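NTF2-like nuclease/anti-CRISPR (Clostridia bacterium, PDB 7JTA) is an anti-CRISPR protein and putative nuclease that relieves DNA torsion in target plasmids and impairs SpyCas9 activity. Local coordinates at residues A[7-12]-A[24-29]; A[18-23]-A[37-42]. All blocks are in the same frame, centred on the assembly; numbering follows the deposited sequence.

Contact 1: A[7-12]-A[24-29]; sequences VVEETR and EAILVD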
loop_
_atom_site.group_PDB
_atom_site.type_symbol
_atom_site.label_atom_id
_atom_site.label_comp_id
_atom_site.label_asym_id
_atom_site.label_seq_id
_atom_site.Cartn_x
_atom_site.Cartn_y
_atom_site.Cartn_z
ATOM N N VAL A 7 12.597 -13.712 -6.711
ATOM C CA VAL A 7 12.278 -14.896 -5.923
ATOM C C VAL A 7 11.179 -14.564 -4.926
ATOM O O VAL A 7 11.304 -13.613 -4.146
ATOM C CB VAL A 7 13.522 -15.439 -5.197
ATOM C CG1 VAL A 7 13.113 -16.303 -4.014
ATOM C CG2 VAL A 7 14.391 -16.226 -6.161
ATOM N N VAL A 8 10.109 -15.355 -4.951
ATOM C CA VAL A 8 9.063 -15.271 -3.937
ATOM C C VAL A 8 9.518 -16.059 -2.714
ATOM O O VAL A 8 9.793 -17.261 -2.802
ATOM C CB VAL A 8 7.723 -15.795 -4.471
ATOM C CG1 VAL A 8 6.670 -15.751 -3.378
ATOM C CG2 VAL A 8 7.281 -14.979 -5.672
ATOM N N GLU A 9 9.603 -15.382 -1.574
ATOM C CA GLU A 9 10.155 -15.956 -0.355
ATOM C C GLU A 9 9.089 -16.361 0.655
ATOM O O GLU A 9 9.330 -17.259 1.469
ATOM C CB GLU A 9 11.121 -14.953 0.291
ATOM C CG GLU A 9 11.517 -15.256 1.723
ATOM C CD GLU A 9 12.197 -14.071 2.390
ATOM O OE1 GLU A 9 13.196 -13.566 1.833
ATOM O OE2 GLU A 9 11.734 -13.645 3.470
ATOM N N GLU A 10 7.918 -15.732 0.615
ATOM C CA GLU A 10 6.874 -16.002 1.589
ATOM C C GLU A 10 5.547 -15.528 1.019
ATOM O O GLU A 10 5.496 -14.515 0.318
ATOM C CB GLU A 10 7.167 -15.305 2.921
ATOM C CG GLU A 10 6.252 -15.710 4.063
ATOM C CD GLU A 10 5.210 -14.654 4.382
ATOM O OE1 GLU A 10 4.773 -13.944 3.452
ATOM O OE2 GLU A 10 4.828 -14.531 5.563
ATOM N N THR A 11 4.486 -16.274 1.311
ATOM C CA THR A 11 3.126 -15.890 0.971
ATOM C C THR A 11 2.261 -16.015 2.214
ATOM O O THR A 11 2.561 -16.803 3.114
ATOM C CB THR A 11 2.561 -16.768 -0.164
ATOM O OG1 THR A 11 3.205 -16.438 -1.397
ATOM C CG2 THR A 11 1.065 -16.576 -0.315
ATOM N N ARG A 12 1.189 -15.230 2.270
ATOM C CA ARG A 12 0.368 -15.233 3.469
ATOM C C ARG A 12 -1.041 -14.767 3.136
ATOM O O ARG A 12 -1.230 -13.817 2.375
ATOM C CB ARG A 12 0.972 -14.361 4.569
ATOM C CG ARG A 12 0.429 -14.689 5.938
ATOM C CD ARG A 12 1.444 -14.390 7.005
ATOM N NE ARG A 12 1.828 -12.988 6.964
ATOM C CZ ARG A 12 1.176 -12.027 7.608
ATOM N NH1 ARG A 12 0.116 -12.329 8.345
ATOM N NH2 ARG A 12 1.583 -10.767 7.517
ATOM N N GLU A 24 -0.525 -11.617 0.656
ATOM C CA GLU A 24 0.750 -10.946 0.863
ATOM C C GLU A 24 1.870 -11.846 0.373
ATOM O O GLU A 24 1.848 -13.057 0.606
ATOM C CB GLU A 24 1.001 -10.612 2.326
ATOM C CG GLU A 24 2.490 -10.542 2.633
ATOM C CD GLU A 24 2.789 -10.487 4.111
ATOM O OE1 GLU A 24 3.342 -11.475 4.639
ATOM O OE2 GLU A 24 2.448 -9.470 4.748
ATOM N N ALA A 25 2.846 -11.255 -0.310
ATOM C CA ALA A 25 4.050 -11.968 -0.708
ATOM C C ALA A 25 5.262 -11.136 -0.323
ATOM O O ALA A 25 5.221 -9.904 -0.383
ATOM C CB ALA A 25 4.060 -12.271 -2.210
ATOM N N ILE A 26 6.332 -11.810 0.085
ATOM C CA ILE A 26 7.625 -11.174 0.287
ATOM C C ILE A 26 8.489 -11.527 -0.912
ATOM O O ILE A 26 8.795 -12.702 -1.139
ATOM C CB ILE A 26 8.284 -11.630 1.594
ATOM C CG1 ILE A 26 7.384 -11.306 2.786
ATOM C CG2 ILE A 26 9.632 -10.953 1.754
ATOM C CD1 ILE A 26 6.931 -9.868 2.843
ATOM N N LEU A 27 8.865 -10.518 -1.690
ATOM C CA LEU A 27 9.687 -10.704 -2.876
ATOM C C LEU A 27 11.116 -10.263 -2.600
ATOM O O LEU A 27 11.350 -9.303 -1.860
ATOM C CB LEU A 27 9.118 -9.913 -4.055
ATOM C CG LEU A 27 7.622 -10.101 -4.313
ATOM C CD1 LEU A 27 7.198 -9.369 -5.574
ATOM C CD2 LEU A 27 7.266 -11.576 -4.399
ATOM N N VAL A 28 12.071 -10.975 -3.187
ATOM C CA VAL A 28 13.477 -10.598 -3.137
ATOM C C VAL A 28 13.999 -10.538 -4.564
ATOM O O VAL A 28 13.973 -11.546 -5.280
ATOM C CB VAL A 28 14.318 -11.569 -2.296
ATOM C CG1 VAL A 28 15.789 -11.216 -2.414
ATOM C CG2 VAL A 28 13.886 -11.519 -0.844
ATOM N N ASP A 29 14.454 -9.357 -4.979
ATOM C CA ASP A 29 15.016 -9.157 -6.307
ATOM C C ASP A 29 16.277 -8.321 -6.178
ATOM O O ASP A 29 16.262 -7.276 -5.521
ATOM C CB ASP A 29 14.022 -8.471 -7.248
ATOM C CG ASP A 29 14.481 -8.497 -8.695
ATOM O OD1 ASP A 29 13.669 -8.168 -9.584
ATOM O OD2 ASP A 29 15.641 -8.891 -8.946
#
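Val7 and Val28 exchange a reciprocal pair of backbone hydrogen bonds, Val7 N to Val28 O and Val28 N to Val7 O, each 2.9 Å. Arg12 and Glu24 do the same at the other end of this antiparallel hairpin. Between them the ladder carries a classic beta bulge: Glu9 and Glu10 both face Ile26, whose O receives Glu9 N at 2.8 Å while its N donates to Glu10 O at 2.8 Å. Glu9 has the nearly helical backbone conformation expected of the first residue of such a bulge.

Apolar contacts are thin and suit an exposed edge. Val8 CG2 lies alongside Leu27 CD2 at 3.6 Å, on the face that also carries Thr11 and the small Ala25. The opposite face bears Val7, Arg12, Glu24, Ile26 and Val28, beta-branched residues among them favouring extended backbone. Glu9 points toward 24-29, and its extended chain lays OE1 against Val28 CG2 and OE2 against Ile26 CG2, so that methyls flank the carboxylate; Glu9 OE1 also forms a salt bridge with Arg33.

Glu10, Arg12 and Glu24 form a salt-bridge network. The Arg12 chain turns at chi3 (59°), bringing NE to Glu24 OE1 at 3.2 Å; Glu10 OE2 is a long 3.7 Å from Arg12 NE. The guanidinium and carboxylate planes stand 71° apart, and NE meets OE1 from above the carboxylate plane, so this is no flat bidentate pair; NH2 to Glu24 OE2 is only a weak second bond. Outside the hairpin, Arg35 pairs with Glu24 OE2, and Arg12 NH1 reaches Ile59 O of the second subunit.

Arg12 and Arg35 probably offset the negative charge gathered at Glu10 and Glu24, and Arg12 joins the buried Glu24 to the second subunit.

Contact 2: A[18-23]-A[37-42]; sequences ADCVVI and LSVGIK. With NO3 (nitrate ion), chain E.
Val21 and Gly40 form a hydrogen-bonded pair in an antiparallel beta hairpin, the central one of a four-stranded meander, with Gly40 N to Val21 O at 2.8 Å. Ile23 and Ser38 form the next such pair, Ile23 N to Ser38 O measuring 2.7 Å.

The densely packed side is that of Cys20, Val22, Val39 and Ile41, where apolar, mostly beta-branched residues suit a surface buried between subunits. Cys20 SG meets Ile41 CD1 at 3.9 Å and is joined by a disulfide to Cys20 of the third subunit; Val39 packs on its own counterpart there. On the opposite face a CB at Gly40 would press tightly on Val21 CG1 and Ile23 CD1, so the lack of a side chain leaves both room over the strand. Ser38, also on that face, makes a weak hydrogen bond from OG to a nitrate ion, probably from the crystallisation liquor.

Packing slackens at the turn residues Ala18 and Asp19, just before strand 20-29 begins, opposite the end of strand 32-42. Lys42 N still bonds Asp19 O at 2.9 Å, and a long flexible lysine suits this more open end: bent at chi3 (68°), it carries its ammonium to Thr17 O and Glu16 OE2, with a weak further bond from Lys42 NZ to Ala18 O at 3.4 Å.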
loop_
_atom_site.group_PDB
_atom_site.type_symbol
_atom_site.label_atom_id
_atom_site.label_comp_id
_atom_site.label_asym_id
_atom_site.label_seq_id
_atom_site.Cartn_x
_atom_site.Cartn_y
_atom_site.Cartn_z
ATOM N N ALA A 18 -15.583 -16.207 0.445
ATOM C CA ALA A 18 -15.983 -17.205 -0.537
ATOM C C ALA A 18 -15.329 -16.926 -1.883
ATOM O O ALA A 18 -14.795 -17.836 -2.526
ATOM C CB ALA A 18 -17.505 -17.233 -0.672
ATOM N N ASP A 19 -15.320 -15.660 -2.305
ATOM C CA ASP A 19 -14.935 -15.305 -3.663
ATOM C C ASP A 19 -13.555 -14.675 -3.791
ATOM O O ASP A 19 -12.918 -14.851 -4.830
ATOM C CB ASP A 19 -15.979 -14.357 -4.266
ATOM C CG ASP A 19 -17.326 -15.030 -4.468
ATOM O OD1 ASP A 19 -17.342 -16.230 -4.821
ATOM O OD2 ASP A 19 -18.366 -14.364 -4.270
ATOM N N CYS A 20 -13.075 -13.936 -2.792
ATOM C CA CYS A 20 -11.800 -13.241 -2.918
ATOM C C CYS A 20 -10.934 -13.436 -1.678
ATOM O O CYS A 20 -11.431 -13.696 -0.579
ATOM C CB CYS A 20 -12.022 -11.756 -3.218
ATOM S SG CYS A 20 -12.581 -11.505 -4.930
ATOM N N VAL A 21 -9.621 -13.305 -1.877
ATOM C CA VAL A 21 -8.633 -13.403 -0.807
ATOM C C VAL A 21 -7.570 -12.324 -0.995
ATOM O O VAL A 21 -7.107 -12.085 -2.115
ATOM C CB VAL A 21 -7.988 -14.803 -0.772
ATOM C CG1 VAL A 21 -7.512 -15.192 -2.157
ATOM C CG2 VAL A 21 -6.838 -14.835 0.217
ATOM N N VAL A 22 -7.193 -11.666 0.098
ATOM C CA VAL A 22 -6.104 -10.694 0.089
ATOM C C VAL A 22 -4.801 -11.422 0.397
ATOM O O VAL A 22 -4.636 -11.979 1.487
ATOM C CB VAL A 22 -6.352 -9.567 1.100
ATOM C CG1 VAL A 22 -5.128 -8.680 1.194
ATOM C CG2 VAL A 22 -7.565 -8.757 0.688
ATOM N N ILE A 23 -3.868 -11.399 -0.553
ATOM C CA ILE A 23 -2.609 -12.128 -0.455
ATOM C C ILE A 23 -1.469 -11.164 -0.162
ATOM O O ILE A 23 -1.453 -10.030 -0.652
ATOM C CB ILE A 23 -2.308 -12.915 -1.746
ATOM C CG1 ILE A 23 -3.453 -13.869 -2.085
ATOM C CG2 ILE A 23 -1.002 -13.670 -1.605
ATOM C CD1 ILE A 23 -3.277 -14.562 -3.416
ATOM N N LEU A 37 1.110 -6.704 -1.818
ATOM C CA LEU A 37 -0.267 -7.017 -1.459
ATOM C C LEU A 37 -1.075 -7.210 -2.734
ATOM O O LEU A 37 -1.062 -6.345 -3.615
ATOM C CB LEU A 37 -0.874 -5.902 -0.611
ATOM C CG LEU A 37 -0.208 -5.699 0.746
ATOM C CD1 LEU A 37 -0.754 -4.454 1.415
ATOM C CD2 LEU A 37 -0.422 -6.920 1.622
ATOM N N SER A 38 -1.774 -8.340 -2.830
ATOM C CA SER A 38 -2.568 -8.660 -4.007
ATOM C C SER A 38 -3.966 -9.118 -3.608
ATOM O O SER A 38 -4.228 -9.467 -2.455
ATOM C CB SER A 38 -1.898 -9.750 -4.850
ATOM O OG SER A 38 -0.507 -9.515 -4.967
ATOM N N VAL A 39 -4.859 -9.119 -4.593
ATOM C CA VAL A 39 -6.190 -9.703 -4.469
ATOM C C VAL A 39 -6.261 -10.889 -5.416
ATOM O O VAL A 39 -6.012 -10.747 -6.619
ATOM C CB VAL A 39 -7.296 -8.690 -4.787
ATOM C CG1 VAL A 39 -8.633 -9.387 -4.825
ATOM C CG2 VAL A 39 -7.311 -7.596 -3.748
ATOM N N GLY A 40 -6.582 -12.059 -4.876
ATOM C CA GLY A 40 -6.796 -13.253 -5.674
ATOM C C GLY A 40 -8.283 -13.460 -5.917
ATOM O O GLY A 40 -9.107 -13.208 -5.038
ATOM N N ILE A 41 -8.612 -13.890 -7.130
ATOM C CA ILE A 41 -9.992 -14.131 -7.538
ATOM C C ILE A 41 -10.229 -15.635 -7.540
ATOM O O ILE A 41 -9.491 -16.388 -8.188
ATOM C CB ILE A 41 -10.280 -13.534 -8.924
ATOM C CG1 ILE A 41 -9.688 -12.127 -9.038
ATOM C CG2 ILE A 41 -11.775 -13.501 -9.182
ATOM C CD1 ILE A 41 -10.327 -11.113 -8.124
ATOM N N LYS A 42 -11.249 -16.073 -6.811
ATOM C CA LYS A 42 -11.553 -17.485 -6.660
ATOM C C LYS A 42 -12.778 -17.856 -7.484
ATOM O O LYS A 42 -13.711 -17.061 -7.633
ATOM C CB LYS A 42 -11.774 -17.836 -5.185
ATOM C CG LYS A 42 -10.499 -17.759 -4.355
ATOM C CD LYS A 42 -10.788 -17.565 -2.875
ATOM C CE LYS A 42 -11.444 -18.787 -2.263
ATOM N NZ LYS A 42 -11.895 -18.509 -0.872
HETATM N N NO3 E . 2.190 -13.134 -6.046
HETATM O O1 NO3 E . 1.356 -12.222 -5.768
HETATM O O2 NO3 E . 1.864 -14.355 -5.954
HETATM O O3 NO3 E . 3.356 -12.821 -6.422
#

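How the contacts relate
Contacts 1 and 2 lie about 16 Å apart, centre to centre, on opposite sides of the chain's centre, and share strand 20-29. Contact 1 takes its second half and pairs it with the start of strand 7-16; contact 2 takes its first half and pairs it with the end of strand 32-42. Their segments therefore alternate along the chain, in the order 7-12, 18-23, 24-29, 37-42. They meet at the middle of the sheet, where Thr11 CG2 packs on Ile23 CG2 at 3.8 Å and Glu24 CB on Leu37 CD2 at 4.0 Å. One long strand thus links a largely exposed, charged contact to a buried one that faces other subunits of the tetrameric assembly.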